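Local coordinates for CAIP (Helicobacter cinaedi, PDB 5LBH), which binds ferric iron as a dodecameric Dps-like mini-ferritin and, as an antigen, promotes the differentiation of macrophages into foam cells during atherosclerotic inflammation, at residues 21-24 against 25-29; 37-40 against 41-45. All coordinates share one frame; numbering follows the deposited sequence.

Contact 1: residues 21-24 against 25-29. With FE (Fe (III) ion), chain V.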
ATOM      1  N   LYS A  21      17.741  29.899   5.956  1.00 27.24           N
ATOM      2  CA  LYS A  21      16.947  30.776   6.810  1.00 30.20           C
ATOM      3  C   LYS A  21      15.722  30.054   7.376  1.00 32.89           C
ATOM      4  O   LYS A  21      15.360  30.241   8.547  1.00 32.27           O
ATOM      5  CB  LYS A  21      16.493  32.012   6.045  1.00 29.60           C
ATOM      6  CG  LYS A  21      15.707  32.948   6.920  1.00 31.01           C
ATOM      7  CD  LYS A  21      15.110  34.097   6.156  1.00 35.79           C
ATOM      8  CE  LYS A  21      16.105  35.128   5.718  1.00 37.30           C
ATOM      9  NZ  LYS A  21      15.389  36.293   5.059  1.00 35.75           N
ATOM     10  N   VAL A  22      15.062  29.233   6.557  1.00 28.77           N
ATOM     11  CA  VAL A  22      13.863  28.551   7.029  1.00 29.45           C
ATOM     12  C   VAL A  22      14.204  27.454   8.049  1.00 31.70           C
ATOM     13  O   VAL A  22      13.424  27.212   8.974  1.00 30.15           O
ATOM     14  CB  VAL A  22      13.060  28.031   5.816  1.00 29.40           C
ATOM     15  CG1 VAL A  22      11.860  27.181   6.250  1.00 26.82           C
ATOM     16  CG2 VAL A  22      12.604  29.195   4.960  1.00 27.17           C
ATOM     17  N   HIS A  23      15.373  26.802   7.941  1.00 26.85           N
ATOM     18  CA  HIS A  23      15.795  25.895   9.015  1.00 32.13           C
ATOM     19  C   HIS A  23      15.898  26.652  10.344  1.00 33.33           C
ATOM     20  O   HIS A  23      15.514  26.143  11.404  1.00 30.74           O
ATOM     21  CB  HIS A  23      17.140  25.251   8.663  1.00 28.87           C
ATOM     22  CG  HIS A  23      17.028  24.020   7.816  1.00 39.17           C
ATOM     23  ND1 HIS A  23      16.959  24.070   6.437  1.00 40.10           N
ATOM     24  CD2 HIS A  23      17.042  22.703   8.140  1.00 35.74           C
ATOM     25  CE1 HIS A  23      16.899  22.842   5.952  1.00 31.11           C
ATOM     26  NE2 HIS A  23      16.952  21.996   6.963  1.00 37.07           N
ATOM     27  N   ASN A  24      16.381  27.890  10.293  1.00 29.65           N
ATOM     28  CA  ASN A  24      16.469  28.718  11.485  1.00 29.83           C
ATOM     29  C   ASN A  24      15.079  29.012  12.062  1.00 33.13           C
ATOM     30  O   ASN A  24      14.858  28.859  13.269  1.00 32.56           O
ATOM     31  CB  ASN A  24      17.249  29.982  11.117  1.00 34.68           C
ATOM     32  CG  ASN A  24      17.377  30.962  12.242  1.00 30.66           C
ATOM     33  OD1 ASN A  24      17.105  30.656  13.392  1.00 30.20           O
ATOM     34  ND2 ASN A  24      17.856  32.158  11.912  1.00 35.22           N
ATOM     35  N   PHE A  25      14.115  29.401  11.219  1.00 31.45           N
ATOM     36  CA  PHE A  25      12.734  29.528  11.701  1.00 34.68           C
ATOM     37  C   PHE A  25      12.224  28.210  12.278  1.00 37.21           C
ATOM     38  O   PHE A  25      11.536  28.184  13.309  1.00 36.50           O
ATOM     39  CB  PHE A  25      11.807  29.976  10.566  1.00 33.08           C
ATOM     40  CG  PHE A  25      12.133  31.328  10.006  1.00 33.04           C
ATOM     41  CD1 PHE A  25      12.792  32.273  10.776  1.00 30.83           C
ATOM     42  CD2 PHE A  25      11.773  31.656   8.710  1.00 28.30           C
ATOM     43  CE1 PHE A  25      13.090  33.523  10.259  1.00 30.77           C
ATOM     44  CE2 PHE A  25      12.056  32.904   8.186  1.00 36.34           C
ATOM     45  CZ  PHE A  25      12.721  33.844   8.963  1.00 35.81           C
ATOM     46  N   HIS A  26      12.551  27.107  11.610  1.00 35.86           N
ATOM     47  CA  HIS A  26      12.104  25.783  12.016  1.00 32.11           C
ATOM     48  C   HIS A  26      12.629  25.412  13.401  1.00 34.88           C
ATOM     49  O   HIS A  26      11.914  24.798  14.197  1.00 36.89           O
ATOM     50  CB  HIS A  26      12.555  24.790  10.948  1.00 30.39           C
ATOM     51  CG  HIS A  26      12.284  23.360  11.273  1.00 39.20           C
ATOM     52  ND1 HIS A  26      11.013  22.824  11.309  1.00 37.66           N
ATOM     53  CD2 HIS A  26      13.134  22.336  11.528  1.00 39.80           C
ATOM     54  CE1 HIS A  26      11.093  21.537  11.591  1.00 36.58           C
ATOM     55  NE2 HIS A  26      12.366  21.216  11.727  1.00 40.71           N
ATOM     56  N   TRP A  27      13.878  25.772  13.703  1.00 34.08           N
ATOM     57  CA  TRP A  27      14.516  25.392  14.960  1.00 29.91           C
ATOM     58  C   TRP A  27      14.152  26.317  16.126  1.00 32.42           C
ATOM     59  O   TRP A  27      14.116  25.868  17.278  1.00 32.35           O
ATOM     60  CB  TRP A  27      16.035  25.400  14.803  1.00 29.28           C
ATOM     61  CG  TRP A  27      16.588  24.446  13.814  1.00 32.82           C
ATOM     62  CD1 TRP A  27      16.128  23.193  13.529  1.00 33.83           C
ATOM     63  CD2 TRP A  27      17.749  24.649  12.992  1.00 30.14           C
ATOM     64  NE1 TRP A  27      16.919  22.608  12.567  1.00 36.09           N
ATOM     65  CE2 TRP A  27      17.922  23.476  12.221  1.00 31.26           C
ATOM     66  CE3 TRP A  27      18.646  25.711  12.824  1.00 29.30           C
ATOM     67  CZ2 TRP A  27      18.950  23.336  11.290  1.00 32.57           C
ATOM     68  CZ3 TRP A  27      19.667  25.580  11.906  1.00 33.71           C
ATOM     69  CH2 TRP A  27      19.815  24.396  11.144  1.00 36.49           C
ATOM     70  N   ASN A  28      13.935  27.610  15.868  1.00 32.16           N
ATOM     71  CA  ASN A  28      13.951  28.626  16.916  1.00 30.50           C
ATOM     72  C   ASN A  28      12.599  29.304  17.116  1.00 37.36           C
ATOM     73  O   ASN A  28      12.545  30.396  17.706  1.00 37.00           O
ATOM     74  CB  ASN A  28      15.020  29.677  16.614  1.00 26.01           C
ATOM     75  CG  ASN A  28      16.429  29.098  16.642  1.00 27.84           C
ATOM     76  OD1 ASN A  28      16.764  28.311  17.520  1.00 31.27           O
ATOM     77  ND2 ASN A  28      17.268  29.511  15.698  1.00 32.90           N
ATOM     78  N   VAL A  29      11.516  28.718  16.588  1.00 32.84           N
ATOM     79  CA  VAL A  29      10.175  29.201  16.900  1.00 37.05           C
ATOM     80  C   VAL A  29       9.842  28.921  18.364  1.00 33.46           C
ATOM     81  O   VAL A  29      10.178  27.864  18.916  1.00 34.08           O
ATOM     82  CB  VAL A  29       9.137  28.593  15.930  1.00 40.00           C
ATOM     83  CG1 VAL A  29       9.114  27.065  16.002  1.00 35.71           C
ATOM     84  CG2 VAL A  29       7.757  29.134  16.229  1.00 31.63           C
TER
HETATM   85 FE    FE V 201      13.582  19.205  12.266  1.00 66.80          FE
HETATM   86  O   HOH W   1      12.025  17.449  13.336  1.00 38.73           O
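Trp-27 lays the six-membered part of its indole over the CB of His-23, one helical turn earlier, in a CH-pi contact with CB 3.9 Å from the ring centroid. The two rings themselves meet obliquely, their planes 57° apart. On Trp-27, CG sits beside the backbone N (chi1 -62°), which folds the indole back over the preceding turn and brings His-23 O above one ring face. A second i to i+4 pair lines up the aliphatic part of Lys-21 with the Phe-25 ring: CD of Lys-21 comes 3.7 Å from CZ of Phe-25, and the ammonium group continues to a salt bridge with Asp-99. Near the end of helix 4-28 the polar pair is Asn-24 and Asn-28, whose amides are almost perpendicular. Asn-28 ND2 donates to Asn-24 OD1 at 2.6 Å, while Asn-24 ND2 binds Lys-84 O, which fixes how the Asn-24 amide is turned. His-26, with CG anti to its own N (chi1 175°), carries NE2 to within 2.4 Å of the ferric ion, and its ND1 is hydrogen-bonded to Thr-41 OG1 of helix 34-61, a second-shell contact that helps set the ring's rotation. Asp-53 and Glu-57 of the second subunit and a water also bind the metal. Trp-27 NE1 hydrogen-bonds that same Asp-53. This shared site is consistent with the intersubunit ferroxidase centre of Dps proteins, Trp-27 probably helping orient a first-shell carboxylate.

Contact 2: residues 37-40 against 41-45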
ATOM      1  N   THR A  37       3.976  25.452  13.407  1.00 43.89           N
ATOM      2  CA  THR A  37       4.986  26.261  12.740  1.00 43.59           C
ATOM      3  C   THR A  37       6.254  25.455  12.485  1.00 37.58           C
ATOM      4  O   THR A  37       6.863  25.562  11.417  1.00 37.17           O
ATOM      5  CB  THR A  37       5.265  27.496  13.584  1.00 42.36           C
ATOM      6  OG1 THR A  37       4.129  28.366  13.497  1.00 42.86           O
ATOM      7  CG2 THR A  37       6.488  28.236  13.047  1.00 43.34           C
ATOM      8  N   HIS A  38       6.644  24.616  13.440  1.00 35.47           N
ATOM      9  CA  HIS A  38       7.799  23.748  13.239  1.00 38.89           C
ATOM     10  C   HIS A  38       7.613  22.875  11.999  1.00 40.67           C
ATOM     11  O   HIS A  38       8.534  22.719  11.190  1.00 36.32           O
ATOM     12  CB  HIS A  38       8.004  22.921  14.512  1.00 37.55           C
ATOM     13  CG  HIS A  38       9.231  22.060  14.528  1.00 40.97           C
ATOM     14  ND1 HIS A  38      10.508  22.575  14.621  1.00 39.14           N
ATOM     15  CD2 HIS A  38       9.368  20.711  14.570  1.00 39.48           C
ATOM     16  CE1 HIS A  38      11.381  21.582  14.680  1.00 40.73           C
ATOM     17  NE2 HIS A  38      10.715  20.440  14.646  1.00 43.57           N
ATOM     18  N   LYS A  39       6.396  22.370  11.789  1.00 45.55           N
ATOM     19  CA  LYS A  39       6.119  21.488  10.661  1.00 44.50           C
ATOM     20  C   LYS A  39       5.952  22.253   9.342  1.00 41.76           C
ATOM     21  O   LYS A  39       6.451  21.811   8.301  1.00 42.15           O
ATOM     22  CB  LYS A  39       4.883  20.650  10.974  1.00 41.65           C
ATOM     23  CG  LYS A  39       4.600  19.570   9.959  1.00 55.44           C
ATOM     24  CD  LYS A  39       3.360  19.894   9.152  1.00 55.65           C
ATOM     25  CE  LYS A  39       2.983  18.725   8.271  1.00 62.76           C
ATOM     26  NZ  LYS A  39       1.728  18.985   7.504  1.00 72.04           N
ATOM     27  N   ALA A  40       5.263  23.395   9.348  1.00 39.79           N
ATOM     28  CA  ALA A  40       5.127  24.155   8.107  1.00 37.86           C
ATOM     29  C   ALA A  40       6.492  24.579   7.577  1.00 42.45           C
ATOM     30  O   ALA A  40       6.776  24.435   6.384  1.00 45.81           O
ATOM     31  CB  ALA A  40       4.220  25.366   8.306  1.00 26.36           C
ATOM     32  N   THR A  41       7.360  25.098   8.452  1.00 37.56           N
ATOM     33  CA  THR A  41       8.696  25.470   8.002  1.00 38.71           C
ATOM     34  C   THR A  41       9.444  24.263   7.434  1.00 37.53           C
ATOM     35  O   THR A  41      10.272  24.410   6.523  1.00 35.42           O
ATOM     36  CB  THR A  41       9.506  26.100   9.142  1.00 34.03           C
ATOM     37  OG1 THR A  41       9.539  25.208  10.254  1.00 39.96           O
ATOM     38  CG2 THR A  41       8.895  27.416   9.577  1.00 33.89           C
ATOM     39  N   GLN A  42       9.191  23.063   7.959  1.00 37.69           N
ATOM     40  CA  GLN A  42       9.905  21.916   7.409  1.00 43.01           C
ATOM     41  C   GLN A  42       9.420  21.607   5.992  1.00 41.02           C
ATOM     42  O   GLN A  42      10.221  21.306   5.100  1.00 41.84           O
ATOM     43  CB  GLN A  42       9.743  20.687   8.285  1.00 39.28           C
ATOM     44  CG  GLN A  42      10.527  19.532   7.694  1.00 48.46           C
ATOM     45  CD  GLN A  42      10.199  18.189   8.290  1.00 50.57           C
ATOM     46  OE1 GLN A  42       9.396  17.448   7.734  1.00 59.03           O
ATOM     47  NE2 GLN A  42      10.786  17.879   9.449  1.00 48.15           N
ATOM     48  N   GLU A  43       8.113  21.699   5.767  1.00 35.06           N
ATOM     49  CA  GLU A  43       7.577  21.537   4.422  1.00 40.98           C
ATOM     50  C   GLU A  43       8.117  22.592   3.460  1.00 36.53           C
ATOM     51  O   GLU A  43       8.375  22.297   2.286  1.00 37.57           O
ATOM     52  CB  GLU A  43       6.053  21.590   4.476  1.00 40.63           C
ATOM     53  CG  GLU A  43       5.461  20.428   5.222  1.00 43.11           C
ATOM     54  CD  GLU A  43       3.956  20.515   5.292  1.00 58.89           C
ATOM     55  OE1 GLU A  43       3.301  19.446   5.333  1.00 62.87           O
ATOM     56  OE2 GLU A  43       3.430  21.655   5.301  1.00 55.37           O
ATOM     57  N   ILE A  44       8.297  23.826   3.938  1.00 35.25           N
ATOM     58  CA  ILE A  44       8.774  24.903   3.076  1.00 31.93           C
ATOM     59  C   ILE A  44      10.230  24.683   2.671  1.00 33.11           C
ATOM     60  O   ILE A  44      10.593  24.857   1.504  1.00 37.46           O
ATOM     61  CB  ILE A  44       8.573  26.263   3.755  1.00 33.30           C
ATOM     62  CG1 ILE A  44       7.078  26.576   3.908  1.00 33.91           C
ATOM     63  CG2 ILE A  44       9.354  27.354   3.029  1.00 27.03           C
ATOM     64  CD1 ILE A  44       6.812  27.913   4.610  1.00 34.18           C
ATOM     65  N   TYR A  45      11.104  24.335   3.614  1.00 33.86           N
ATOM     66  CA  TYR A  45      12.483  24.201   3.166  1.00 36.49           C
ATOM     67  C   TYR A  45      12.681  22.968   2.288  1.00 34.01           C
ATOM     68  O   TYR A  45      13.597  22.964   1.463  1.00 34.27           O
ATOM     69  CB  TYR A  45      13.476  24.240   4.349  1.00 29.04           C
ATOM     70  CG  TYR A  45      13.511  23.113   5.381  1.00 36.78           C
ATOM     71  CD1 TYR A  45      13.850  21.795   5.031  1.00 39.98           C
ATOM     72  CD2 TYR A  45      13.299  23.389   6.740  1.00 36.66           C
ATOM     73  CE1 TYR A  45      13.916  20.770   6.002  1.00 33.31           C
ATOM     74  CE2 TYR A  45      13.377  22.390   7.707  1.00 36.22           C
ATOM     75  CZ  TYR A  45      13.680  21.083   7.334  1.00 39.44           C
ATOM     76  OH  TYR A  45      13.757  20.110   8.305  1.00 39.23           O
TER
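Thr-41, Ala-40 and Lys-39 carry this contact, a run of i to i+4 pairings within helix 34-61 of the ferritin-like four-helix bundle. The backbone N of Thr-41 donates to Thr-37 O at 3.0 Å, and the hydroxyl turns back toward the same carbonyl. The rotation about CA-CB responsible (chi1 55°) places OG1 between the backbone N and the carbonyl carbon, 2.9 Å from Thr-37 O. His-38 O, whose placement is less certain, also lies near this hydroxyl, and His-26 ND1 of helix 4-28 is a third neighbour, hydrogen-bonded to it; the place of the hydroxyl proton stays unassigned. Ala-40 contributes chiefly through its backbone, Ala-40 O accepting from Ile-44 N at 2.9 Å, while the Ile-44 side chain runs alongside that carbonyl. On the exposed flank, Lys-39 and Glu-43 form an intrahelical salt bridge beside the backbone bond from Glu-43 N to Lys-39 O. The lysine chain bends at its second torsion (chi2 -110°) and reaches across the extended glutamate. Its NZ meets Glu-43 OE1 at 2.7 Å from above the carboxylate, 50° out of the plane.

How the contacts relate
Along the chain, contact 1 comes first, in the last two turns of helix 4-28; a short connection including strand 29-30, which pairs in parallel with strand 87-88, then leads into helix 34-61 and contact 2. They lie in series, neither nested nor crossed, and neither closes a loop, since each joins successive turns of one helix. The hairpin path of the chain leaves the centres of contact 1 and contact 2 about 8 Å apart. His-38 ND1 meets His-26 O at 2.7 Å, a probable hydrogen bond, and the His-23 and Tyr-45 rings stack. Helices 4-28 and 34-61 are thus tied to each other, and both face the second subunit at the iron site, where His-26 is a ligand.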